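Local coordinates for protein polyporopepsin (Irpex lacteus, PDB 1WKR) that cleaves peptide bonds as a milk-clotting aspartic endopeptidase of the pepsin family, with broad specificity, and here binds the inhibitor pepstatin, at residues A[143-148]-A[158-163]; A[183-188]-A[208-213]; A[265-270]-A[314-319]. One frame throughout, in Å; residues are numbered along the deposited sequence.

Contact 1: A[143-148]-A[158-163]; sequences LAVSFE and GELTFG
Four backbone hydrogen bonds join A144 to T161 and S146 to E159, which are the hydrogen-bonded pairs of two antiparallel strands whose axes approach to 4.8 Å. A144 N gives its hydrogen to T161 O at 2.9 Å and A144 O takes that of T161 N at 2.8 Å; the S146 N to E159 O bond is nearly straight, at 176°. V145 and L160 lie between them and L143 and F162 just beyond A144 and T161, both as non-hydrogen-bonded pairs, with weaker CA-H...O contacts such as that of V145 CA to E159 O.

The apolar packing lies on the face that carries L143, V145, L160 and F162. The L143 side chain extends with CG opposite the backbone N (chi1 168°), and its CD1 branch then lies over the centre of the F162 ring, 3.9 Å from the centroid and 13° off the ring normal, a CH-pi contact. The same CD1 methyl lies 3.9 Å from L160 CB. L132 and T129 of helix 128-134 also touch F162.

On the other face a water bonds to T161 OG1 at 2.8 Å and gives a weak hydrogen bond to A144 O, while OG1 has a second partner in S4 OG.

Strands 142-146 and 155-162 form a beta hairpin flanked by strands 316-321 and 3-9, an arrangement consistent with the interdomain sheet of pepsin-like proteases.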
loop_
_atom_site.group_PDB
_atom_site.type_symbol
_atom_site.label_atom_id
_atom_site.label_comp_id
_atom_site.label_asym_id
_atom_site.label_seq_id
_atom_site.Cartn_x
_atom_site.Cartn_y
_atom_site.Cartn_z
ATOM N N LEU A 143 1.322 -7.667 -10.525
ATOM C CA LEU A 143 0.996 -8.059 -9.160
ATOM C C LEU A 143 -0.438 -7.673 -8.917
ATOM O O LEU A 143 -0.819 -6.558 -9.207
ATOM C CB LEU A 143 1.932 -7.290 -8.163
ATOM C CG LEU A 143 1.471 -7.401 -6.696
ATOM C CD1 LEU A 143 1.547 -8.797 -6.133
ATOM C CD2 LEU A 143 2.349 -6.469 -5.851
ATOM N N ALA A 144 -1.245 -8.543 -8.312
ATOM C CA ALA A 144 -2.631 -8.230 -7.936
ATOM C C ALA A 144 -2.785 -8.452 -6.468
ATOM O O ALA A 144 -2.317 -9.482 -5.894
ATOM C CB ALA A 144 -3.581 -9.098 -8.731
ATOM N N VAL A 145 -3.432 -7.522 -5.751
ATOM C CA VAL A 145 -3.480 -7.505 -4.292
ATOM C C VAL A 145 -4.915 -7.531 -3.830
ATOM O O VAL A 145 -5.739 -6.678 -4.203
ATOM C CB VAL A 145 -2.787 -6.224 -3.772
ATOM C CG1 VAL A 145 -2.957 -6.125 -2.257
ATOM C CG2 VAL A 145 -1.345 -6.196 -4.157
ATOM N N SER A 146 -5.195 -8.485 -2.924
ATOM C CA SER A 146 -6.447 -8.583 -2.189
ATOM C C SER A 146 -6.242 -8.229 -0.741
ATOM O O SER A 146 -5.493 -8.948 -0.017
ATOM C CB SER A 146 -7.010 -9.977 -2.320
ATOM O OG SER A 146 -8.141 -10.158 -1.462
ATOM N N PHE A 147 -6.866 -7.149 -0.283
ATOM C CA PHE A 147 -7.035 -6.828 1.142
ATOM C C PHE A 147 -8.500 -6.947 1.486
ATOM O O PHE A 147 -9.368 -6.928 0.612
ATOM C CB PHE A 147 -6.523 -5.415 1.448
ATOM C CG PHE A 147 -5.025 -5.179 1.328
ATOM C CD1 PHE A 147 -4.126 -6.176 1.154
ATOM C CD2 PHE A 147 -4.562 -3.892 1.499
ATOM C CE1 PHE A 147 -2.745 -5.919 1.138
ATOM C CE2 PHE A 147 -3.187 -3.591 1.465
ATOM C CZ PHE A 147 -2.293 -4.630 1.294
ATOM N N GLU A 148 -8.803 -7.104 2.780
ATOM C CA GLU A 148 -10.172 -7.214 3.252
ATOM C C GLU A 148 -10.309 -6.502 4.572
ATOM O O GLU A 148 -9.320 -6.394 5.327
ATOM C CB GLU A 148 -10.541 -8.699 3.447
ATOM C CG GLU A 148 -10.544 -9.474 2.171
ATOM C CD GLU A 148 -10.877 -10.952 2.348
ATOM O OE1 GLU A 148 -11.115 -11.424 3.506
ATOM O OE2 GLU A 148 -10.886 -11.621 1.261
ATOM N N GLY A 158 -5.652 -11.673 3.423
ATOM C CA GLY A 158 -5.216 -11.014 2.165
ATOM C C GLY A 158 -4.453 -11.947 1.292
ATOM O O GLY A 158 -4.110 -13.099 1.670
ATOM N N GLU A 159 -4.127 -11.464 0.091
ATOM C CA GLU A 159 -3.392 -12.292 -0.895
ATOM C C GLU A 159 -2.649 -11.406 -1.841
ATOM O O GLU A 159 -3.167 -10.387 -2.295
ATOM C CB GLU A 159 -4.367 -13.220 -1.676
ATOM C CG GLU A 159 -3.642 -14.169 -2.647
ATOM C CD GLU A 159 -4.650 -14.969 -3.375
ATOM O OE1 GLU A 159 -5.343 -14.407 -4.286
ATOM O OE2 GLU A 159 -4.720 -16.172 -3.146
ATOM N N LEU A 160 -1.439 -11.795 -2.168
ATOM C CA LEU A 160 -0.675 -11.260 -3.339
ATOM C C LEU A 160 -0.654 -12.306 -4.396
ATOM O O LEU A 160 -0.311 -13.469 -4.089
ATOM C CB LEU A 160 0.751 -10.876 -2.962
ATOM C CG LEU A 160 0.903 -9.500 -2.309
ATOM C CD1 LEU A 160 0.022 -9.134 -1.225
ATOM C CD2 LEU A 160 2.435 -9.244 -2.089
ATOM N N THR A 161 -0.919 -11.950 -5.635
ATOM C CA THR A 161 -0.793 -12.907 -6.767
ATOM C C THR A 161 0.158 -12.263 -7.759
ATOM O O THR A 161 -0.062 -11.146 -8.262
ATOM C CB THR A 161 -2.117 -13.210 -7.453
ATOM O OG1 THR A 161 -3.067 -13.685 -6.444
ATOM C CG2 THR A 161 -1.971 -14.293 -8.469
ATOM N N PHE A 162 1.233 -12.963 -8.049
ATOM C CA PHE A 162 2.237 -12.510 -9.027
ATOM C C PHE A 162 1.960 -13.202 -10.374
ATOM O O PHE A 162 1.947 -14.440 -10.459
ATOM C CB PHE A 162 3.642 -12.893 -8.560
ATOM C CG PHE A 162 4.071 -12.095 -7.325
ATOM C CD1 PHE A 162 4.680 -10.845 -7.498
ATOM C CD2 PHE A 162 3.838 -12.558 -6.044
ATOM C CE1 PHE A 162 5.117 -10.109 -6.391
ATOM C CE2 PHE A 162 4.226 -11.742 -4.952
ATOM C CZ PHE A 162 4.865 -10.553 -5.131
ATOM N N GLY A 163 1.724 -12.397 -11.380
ATOM C CA GLY A 163 1.612 -12.909 -12.752
ATOM C C GLY A 163 0.185 -13.163 -13.218
ATOM O O GLY A 163 0.030 -13.580 -14.378
HETATM O O HOH W 1 -4.607 -11.461 -5.852
#

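Contact 2: A[183-188]-A[208-213]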
loop_
_atom_site.group_PDB
_atom_site.type_symbol
_atom_site.label_atom_id
_atom_site.label_comp_id
_atom_site.label_asym_id
_atom_site.label_seq_id
_atom_site.Cartn_x
_atom_site.Cartn_y
_atom_site.Cartn_z
ATOM N N SER A 183 3.854 14.131 -12.988
ATOM C CA SER A 183 4.875 13.909 -12.027
ATOM C C SER A 183 4.638 14.685 -10.715
ATOM O O SER A 183 4.075 15.827 -10.819
ATOM C CB SER A 183 6.273 14.317 -12.648
ATOM O OG SER A 183 7.389 13.952 -11.716
ATOM N N PRO A 184 4.996 14.240 -9.554
ATOM C CA PRO A 184 5.762 12.977 -9.326
ATOM C C PRO A 184 4.897 11.733 -9.136
ATOM O O PRO A 184 5.500 10.648 -8.951
ATOM C CB PRO A 184 6.547 13.287 -8.049
ATOM C CG PRO A 184 5.652 14.241 -7.274
ATOM C CD PRO A 184 4.909 15.037 -8.318
ATOM N N ALA A 185 3.560 11.815 -9.177
ATOM C CA ALA A 185 2.750 10.585 -9.044
ATOM C C ALA A 185 3.125 9.540 -10.049
ATOM O O ALA A 185 3.057 8.340 -9.759
ATOM C CB ALA A 185 1.272 10.937 -9.244
ATOM N N SER A 186 3.596 9.938 -11.248
ATOM C CA SER A 186 3.984 9.019 -12.303
ATOM C C SER A 186 5.134 8.090 -11.930
ATOM O O SER A 186 5.292 7.052 -12.634
ATOM C CB SER A 186 4.344 9.812 -13.559
ATOM O OG SER A 186 5.492 10.646 -13.248
ATOM N N ALA A 187 5.904 8.398 -10.919
ATOM C CA ALA A 187 7.023 7.522 -10.504
ATOM C C ALA A 187 6.519 6.346 -9.714
ATOM O O ALA A 187 7.238 5.366 -9.501
ATOM C CB ALA A 187 8.006 8.357 -9.679
ATOM N N TYR A 188 5.302 6.443 -9.119
ATOM C CA TYR A 188 4.679 5.416 -8.267
ATOM C C TYR A 188 3.651 4.710 -9.068
ATOM O O TYR A 188 3.578 4.809 -10.314
ATOM C CB TYR A 188 4.095 6.149 -7.025
ATOM C CG TYR A 188 5.040 6.972 -6.216
ATOM C CD1 TYR A 188 5.384 8.310 -6.678
ATOM C CD2 TYR A 188 5.648 6.517 -5.069
ATOM C CE1 TYR A 188 6.306 9.054 -5.958
ATOM C CE2 TYR A 188 6.602 7.287 -4.389
ATOM C CZ TYR A 188 6.873 8.551 -4.841
ATOM O OH TYR A 188 7.829 9.332 -4.180
ATOM N N ALA A 208 -3.816 14.041 -9.998
ATOM C CA ALA A 208 -2.939 12.890 -9.908
ATOM C C ALA A 208 -2.641 12.535 -8.448
ATOM O O ALA A 208 -2.538 13.427 -7.593
ATOM C CB ALA A 208 -1.603 13.187 -10.654
ATOM N N GLY A 209 -2.395 11.249 -8.206
ATOM C CA GLY A 209 -2.039 10.719 -6.881
ATOM C C GLY A 209 -1.672 9.279 -7.015
ATOM O O GLY A 209 -1.457 8.797 -8.154
ATOM N N ILE A 210 -1.529 8.564 -5.915
ATOM C CA ILE A 210 -1.009 7.207 -5.979
ATOM C C ILE A 210 -1.843 6.213 -5.217
ATOM O O ILE A 210 -2.660 6.588 -4.372
ATOM C CB ILE A 210 0.477 7.145 -5.506
ATOM C CG1 ILE A 210 0.594 7.289 -3.974
ATOM C CG2 ILE A 210 1.316 8.209 -6.233
ATOM C CD1 ILE A 210 2.001 7.039 -3.422
ATOM N N VAL A 211 -1.662 4.946 -5.555
ATOM C CA VAL A 211 -2.317 3.804 -4.871
ATOM C C VAL A 211 -1.248 3.087 -4.116
ATOM O O VAL A 211 -0.278 2.574 -4.720
ATOM C CB VAL A 211 -3.019 2.913 -5.913
ATOM C CG1 VAL A 211 -3.708 1.754 -5.182
ATOM C CG2 VAL A 211 -4.010 3.700 -6.755
ATOM N N ASP A 212 -1.375 3.037 -2.803
ATOM C CA ASP A 212 -0.250 2.638 -1.946
ATOM C C ASP A 212 -0.753 1.726 -0.823
ATOM O O ASP A 212 -1.331 2.185 0.156
ATOM C CB ASP A 212 0.438 3.882 -1.386
ATOM C CG ASP A 212 1.643 3.532 -0.622
ATOM O OD1 ASP A 212 2.079 2.361 -0.555
ATOM O OD2 ASP A 212 2.300 4.488 -0.004
ATOM N N THR A 213 -0.414 0.443 -0.916
ATOM C CA THR A 213 -0.711 -0.511 0.138
ATOM C C THR A 213 -0.046 -0.170 1.459
ATOM O O THR A 213 -0.501 -0.645 2.499
ATOM C CB THR A 213 -0.283 -1.934 -0.269
ATOM O OG1 THR A 213 1.127 -1.935 -0.565
ATOM C CG2 THR A 213 -1.042 -2.457 -1.522
#
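A185 and Y188 approach A208, G209 and I210 with no hydrogen bond across: a 3-10 turn, closed by Y188 N to A185 O at 3.0 Å, sets the A185 CA 5.3 Å from that of G209 on strand 207-211. The A185 methyl points to the strand, its CB 3.6 Å from G209 O and 3.9 Å from A208 CB.

I210 fills the angle between A185 and the tyrosine. Its CG2 lies 3.5 Å from Y188 CB and 4.1 Å from A185 CB, while CD1 reaches Y188 CD2 at 4.0 Å. The CG1 branch stands between backbone N and carbonyl carbon (chi1 74°), which leaves CG2 beside the backbone N and turned to the loop. CG2 meets CB and the base of the ring and CD1 its CD2 side, while Y188 OH hydrogen-bonds to the inhibitor backbone. Replacing Y188 with an alanine would probably leave I210 CD1 without its aromatic neighbour and the inhibitor backbone without its hydroxyl partner.

Catalytic D212, two residues beyond I210, hydrogen-bonds to the inhibitor through OD2. The side chains that meet are apolar and no hydrogen bond crosses the contact, consistent with Y188 lining the cleft where the inhibitor binds, held to the strand by shape rather than polar bonds.

Contact 3: A[265-270]-A[314-319]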
loop_
_atom_site.group_PDB
_atom_site.type_symbol
_atom_site.label_atom_id
_atom_site.label_comp_id
_atom_site.label_asym_id
_atom_site.label_seq_id
_atom_site.Cartn_x
_atom_site.Cartn_y
_atom_site.Cartn_z
ATOM N N PHE A 265 -16.299 4.250 -8.162
ATOM C CA PHE A 265 -16.011 3.340 -7.031
ATOM C C PHE A 265 -16.540 3.966 -5.779
ATOM O O PHE A 265 -16.162 5.140 -5.450
ATOM C CB PHE A 265 -14.522 3.074 -6.965
ATOM C CG PHE A 265 -14.019 2.293 -8.178
ATOM C CD1 PHE A 265 -14.120 0.926 -8.196
ATOM C CD2 PHE A 265 -13.599 2.986 -9.318
ATOM C CE1 PHE A 265 -13.702 0.197 -9.328
ATOM C CE2 PHE A 265 -13.220 2.249 -10.429
ATOM C CZ PHE A 265 -13.260 0.864 -10.439
ATOM N N GLU A 266 -17.378 3.280 -5.029
ATOM C CA GLU A 266 -18.081 3.843 -3.888
ATOM C C GLU A 266 -17.467 3.380 -2.585
ATOM O O GLU A 266 -17.555 2.170 -2.228
ATOM C CB GLU A 266 -19.530 3.441 -3.978
ATOM C CG GLU A 266 -20.359 4.051 -2.816
ATOM C CD GLU A 266 -21.804 3.779 -2.859
ATOM O OE1 GLU A 266 -22.364 3.226 -3.906
ATOM O OE2 GLU A 266 -22.530 4.142 -1.914
ATOM N N LEU A 267 -16.799 4.282 -1.889
ATOM C CA LEU A 267 -16.252 4.028 -0.539
ATOM C C LEU A 267 -17.356 4.418 0.466
ATOM O O LEU A 267 -17.661 5.607 0.708
ATOM C CB LEU A 267 -14.979 4.846 -0.340
ATOM C CG LEU A 267 -14.168 4.475 0.899
ATOM C CD1 LEU A 267 -13.442 3.130 0.726
ATOM C CD2 LEU A 267 -13.154 5.571 1.220
ATOM N N THR A 268 -17.997 3.395 1.018
ATOM C CA THR A 268 -19.221 3.651 1.818
ATOM C C THR A 268 -18.889 4.282 3.145
ATOM O O THR A 268 -17.725 4.371 3.564
ATOM C CB THR A 268 -19.958 2.315 2.070
ATOM O OG1 THR A 268 -19.055 1.473 2.841
ATOM C CG2 THR A 268 -20.357 1.594 0.780
ATOM N N ALA A 269 -19.955 4.724 3.836
ATOM C CA ALA A 269 -19.787 5.262 5.185
ATOM C C ALA A 269 -19.022 4.307 6.068
ATOM O O ALA A 269 -18.039 4.726 6.751
ATOM C CB ALA A 269 -21.158 5.560 5.799
ATOM N N ASN A 270 -19.359 3.026 6.082
ATOM C CA ASN A 270 -18.671 2.123 6.981
ATOM C C ASN A 270 -17.173 1.975 6.589
ATOM O O ASN A 270 -16.293 1.810 7.452
ATOM C CB ASN A 270 -19.322 0.736 6.999
ATOM C CG ASN A 270 -18.757 -0.131 8.098
ATOM O OD1 ASN A 270 -17.977 -1.047 7.870
ATOM N ND2 ASN A 270 -19.236 0.124 9.339
ATOM N N GLU A 314 -8.799 -2.190 1.340
ATOM C CA GLU A 314 -9.609 -3.184 2.013
ATOM C C GLU A 314 -10.974 -3.382 1.356
ATOM O O GLU A 314 -11.647 -4.380 1.604
ATOM C CB GLU A 314 -9.779 -2.852 3.495
ATOM C CG GLU A 314 -8.548 -3.105 4.346
ATOM C CD GLU A 314 -8.683 -2.611 5.756
ATOM O OE1 GLU A 314 -9.190 -1.470 5.918
ATOM O OE2 GLU A 314 -8.296 -3.289 6.701
ATOM N N ARG A 315 -11.384 -2.411 0.537
ATOM C CA ARG A 315 -12.685 -2.432 -0.133
ATOM C C ARG A 315 -12.602 -2.651 -1.630
ATOM O O ARG A 315 -13.660 -2.815 -2.256
ATOM C CB ARG A 315 -13.430 -1.152 0.178
ATOM C CG ARG A 315 -13.675 -0.886 1.660
ATOM C CD ARG A 315 -14.582 -1.902 2.303
ATOM N NE ARG A 315 -14.781 -1.716 3.759
ATOM C CZ ARG A 315 -15.954 -1.694 4.331
ATOM N NH1 ARG A 315 -17.123 -1.645 3.681
ATOM N NH2 ARG A 315 -15.992 -1.636 5.690
ATOM N N PHE A 316 -11.416 -2.640 -2.243
ATOM C CA PHE A 316 -11.256 -2.771 -3.692
ATOM C C PHE A 316 -10.101 -3.638 -3.999
ATOM O O PHE A 316 -8.992 -3.475 -3.430
ATOM C CB PHE A 316 -11.096 -1.387 -4.331
ATOM C CG PHE A 316 -12.310 -0.502 -4.091
ATOM C CD1 PHE A 316 -13.471 -0.710 -4.827
ATOM C CD2 PHE A 316 -12.298 0.485 -3.125
ATOM C CE1 PHE A 316 -14.588 0.013 -4.587
ATOM C CE2 PHE A 316 -13.459 1.232 -2.905
ATOM C CZ PHE A 316 -14.574 0.977 -3.616
ATOM N N TYR A 317 -10.250 -4.536 -4.947
ATOM C CA TYR A 317 -9.153 -5.371 -5.462
ATOM C C TYR A 317 -8.286 -4.502 -6.381
ATOM O O TYR A 317 -8.847 -3.709 -7.162
ATOM C CB TYR A 317 -9.741 -6.532 -6.269
ATOM C CG TYR A 317 -8.743 -7.575 -6.708
ATOM C CD1 TYR A 317 -8.052 -8.343 -5.766
ATOM C CD2 TYR A 317 -8.525 -7.861 -8.054
ATOM C CE1 TYR A 317 -7.173 -9.357 -6.135
ATOM C CE2 TYR A 317 -7.685 -8.912 -8.420
ATOM C CZ TYR A 317 -7.034 -9.620 -7.484
ATOM O OH TYR A 317 -6.184 -10.686 -7.857
ATOM N N SER A 318 -6.976 -4.648 -6.325
ATOM C CA SER A 318 -6.082 -3.751 -7.140
ATOM C C SER A 318 -5.086 -4.564 -7.900
ATOM O O SER A 318 -4.564 -5.579 -7.464
ATOM C CB SER A 318 -5.436 -2.715 -6.222
ATOM O OG SER A 318 -4.714 -3.277 -5.129
ATOM N N VAL A 319 -4.810 -4.067 -9.119
ATOM C CA VAL A 319 -3.927 -4.735 -10.082
ATOM C C VAL A 319 -2.837 -3.731 -10.512
ATOM O O VAL A 319 -3.140 -2.695 -11.041
ATOM C CB VAL A 319 -4.692 -5.266 -11.293
ATOM C CG1 VAL A 319 -3.713 -6.016 -12.221
ATOM C CG2 VAL A 319 -5.868 -6.179 -10.857
#
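The end of strand 263-267, one arm of an antiparallel hairpin with strand 256-260, and the loop after it pack through side chains on R315 and F316, where the chain enters strand 316-321. The short strand axes run 10.3 Å apart at their closest and 130° to each other, so F316 and R315 span the gap in place of backbone bonds.

F265 and F316 form an offset edge-to-face pair: the edge of F265 is directed at the face of F316, with planes at 89° and centroids 5.6 Å apart. F265 CD1 makes the nearest approach, 3.8 Å from F316 CE1. At the rim of the F316 ring, CZ comes to 3.5 Å from E266 O, while L267 CD1 sits near the ring plane by CE2. F312 of helix 310-313 also meets this ring. This packing joins a hairpin of the C-terminal half of the pepsin-like fold, the half that supplies D212, to the strand that neighbours 142-146.

Beyond L267 the contact turns from apolar to polar. L267 CD1 touches the aliphatic part of R315 at CG, 4.1 Å away, and the arginine chain, bent at chi2, carries its guanidinium on to N270. R315 NH2 donates to N270 OD1 at 3.0 Å; the acceptor lies near the guanidinium plane, but the donor is tilted 18° from the amide carbonyl plane. R315 NH1 bonds to A337 O and N270 ND2 to N340 O, by which both side chains also grip the C-terminal tail.

In the fold
Contacts 1 and 3 belong to neighbouring strands: 142-146 lies antiparallel to 316-321, and V145 N is 2.8 Å from S318 O, a probable hydrogen bond. The centres of the two contacts are about 15 Å apart. Contact 2 reaches contact 1 at the residue after the catalytic D212, where F147 CZ packs 3.7 Å from T213 CB. Contacts 2 and 3 do not touch; their nearest atoms are about 5 Å apart. Contact 2 includes the catalytic D212 and meets the bound inhibitor. The side chain of L143 in contact 1 is about 9 Å from that of the other catalytic aspartate, D32, whereas contact 3 lies away from the catalytic centre.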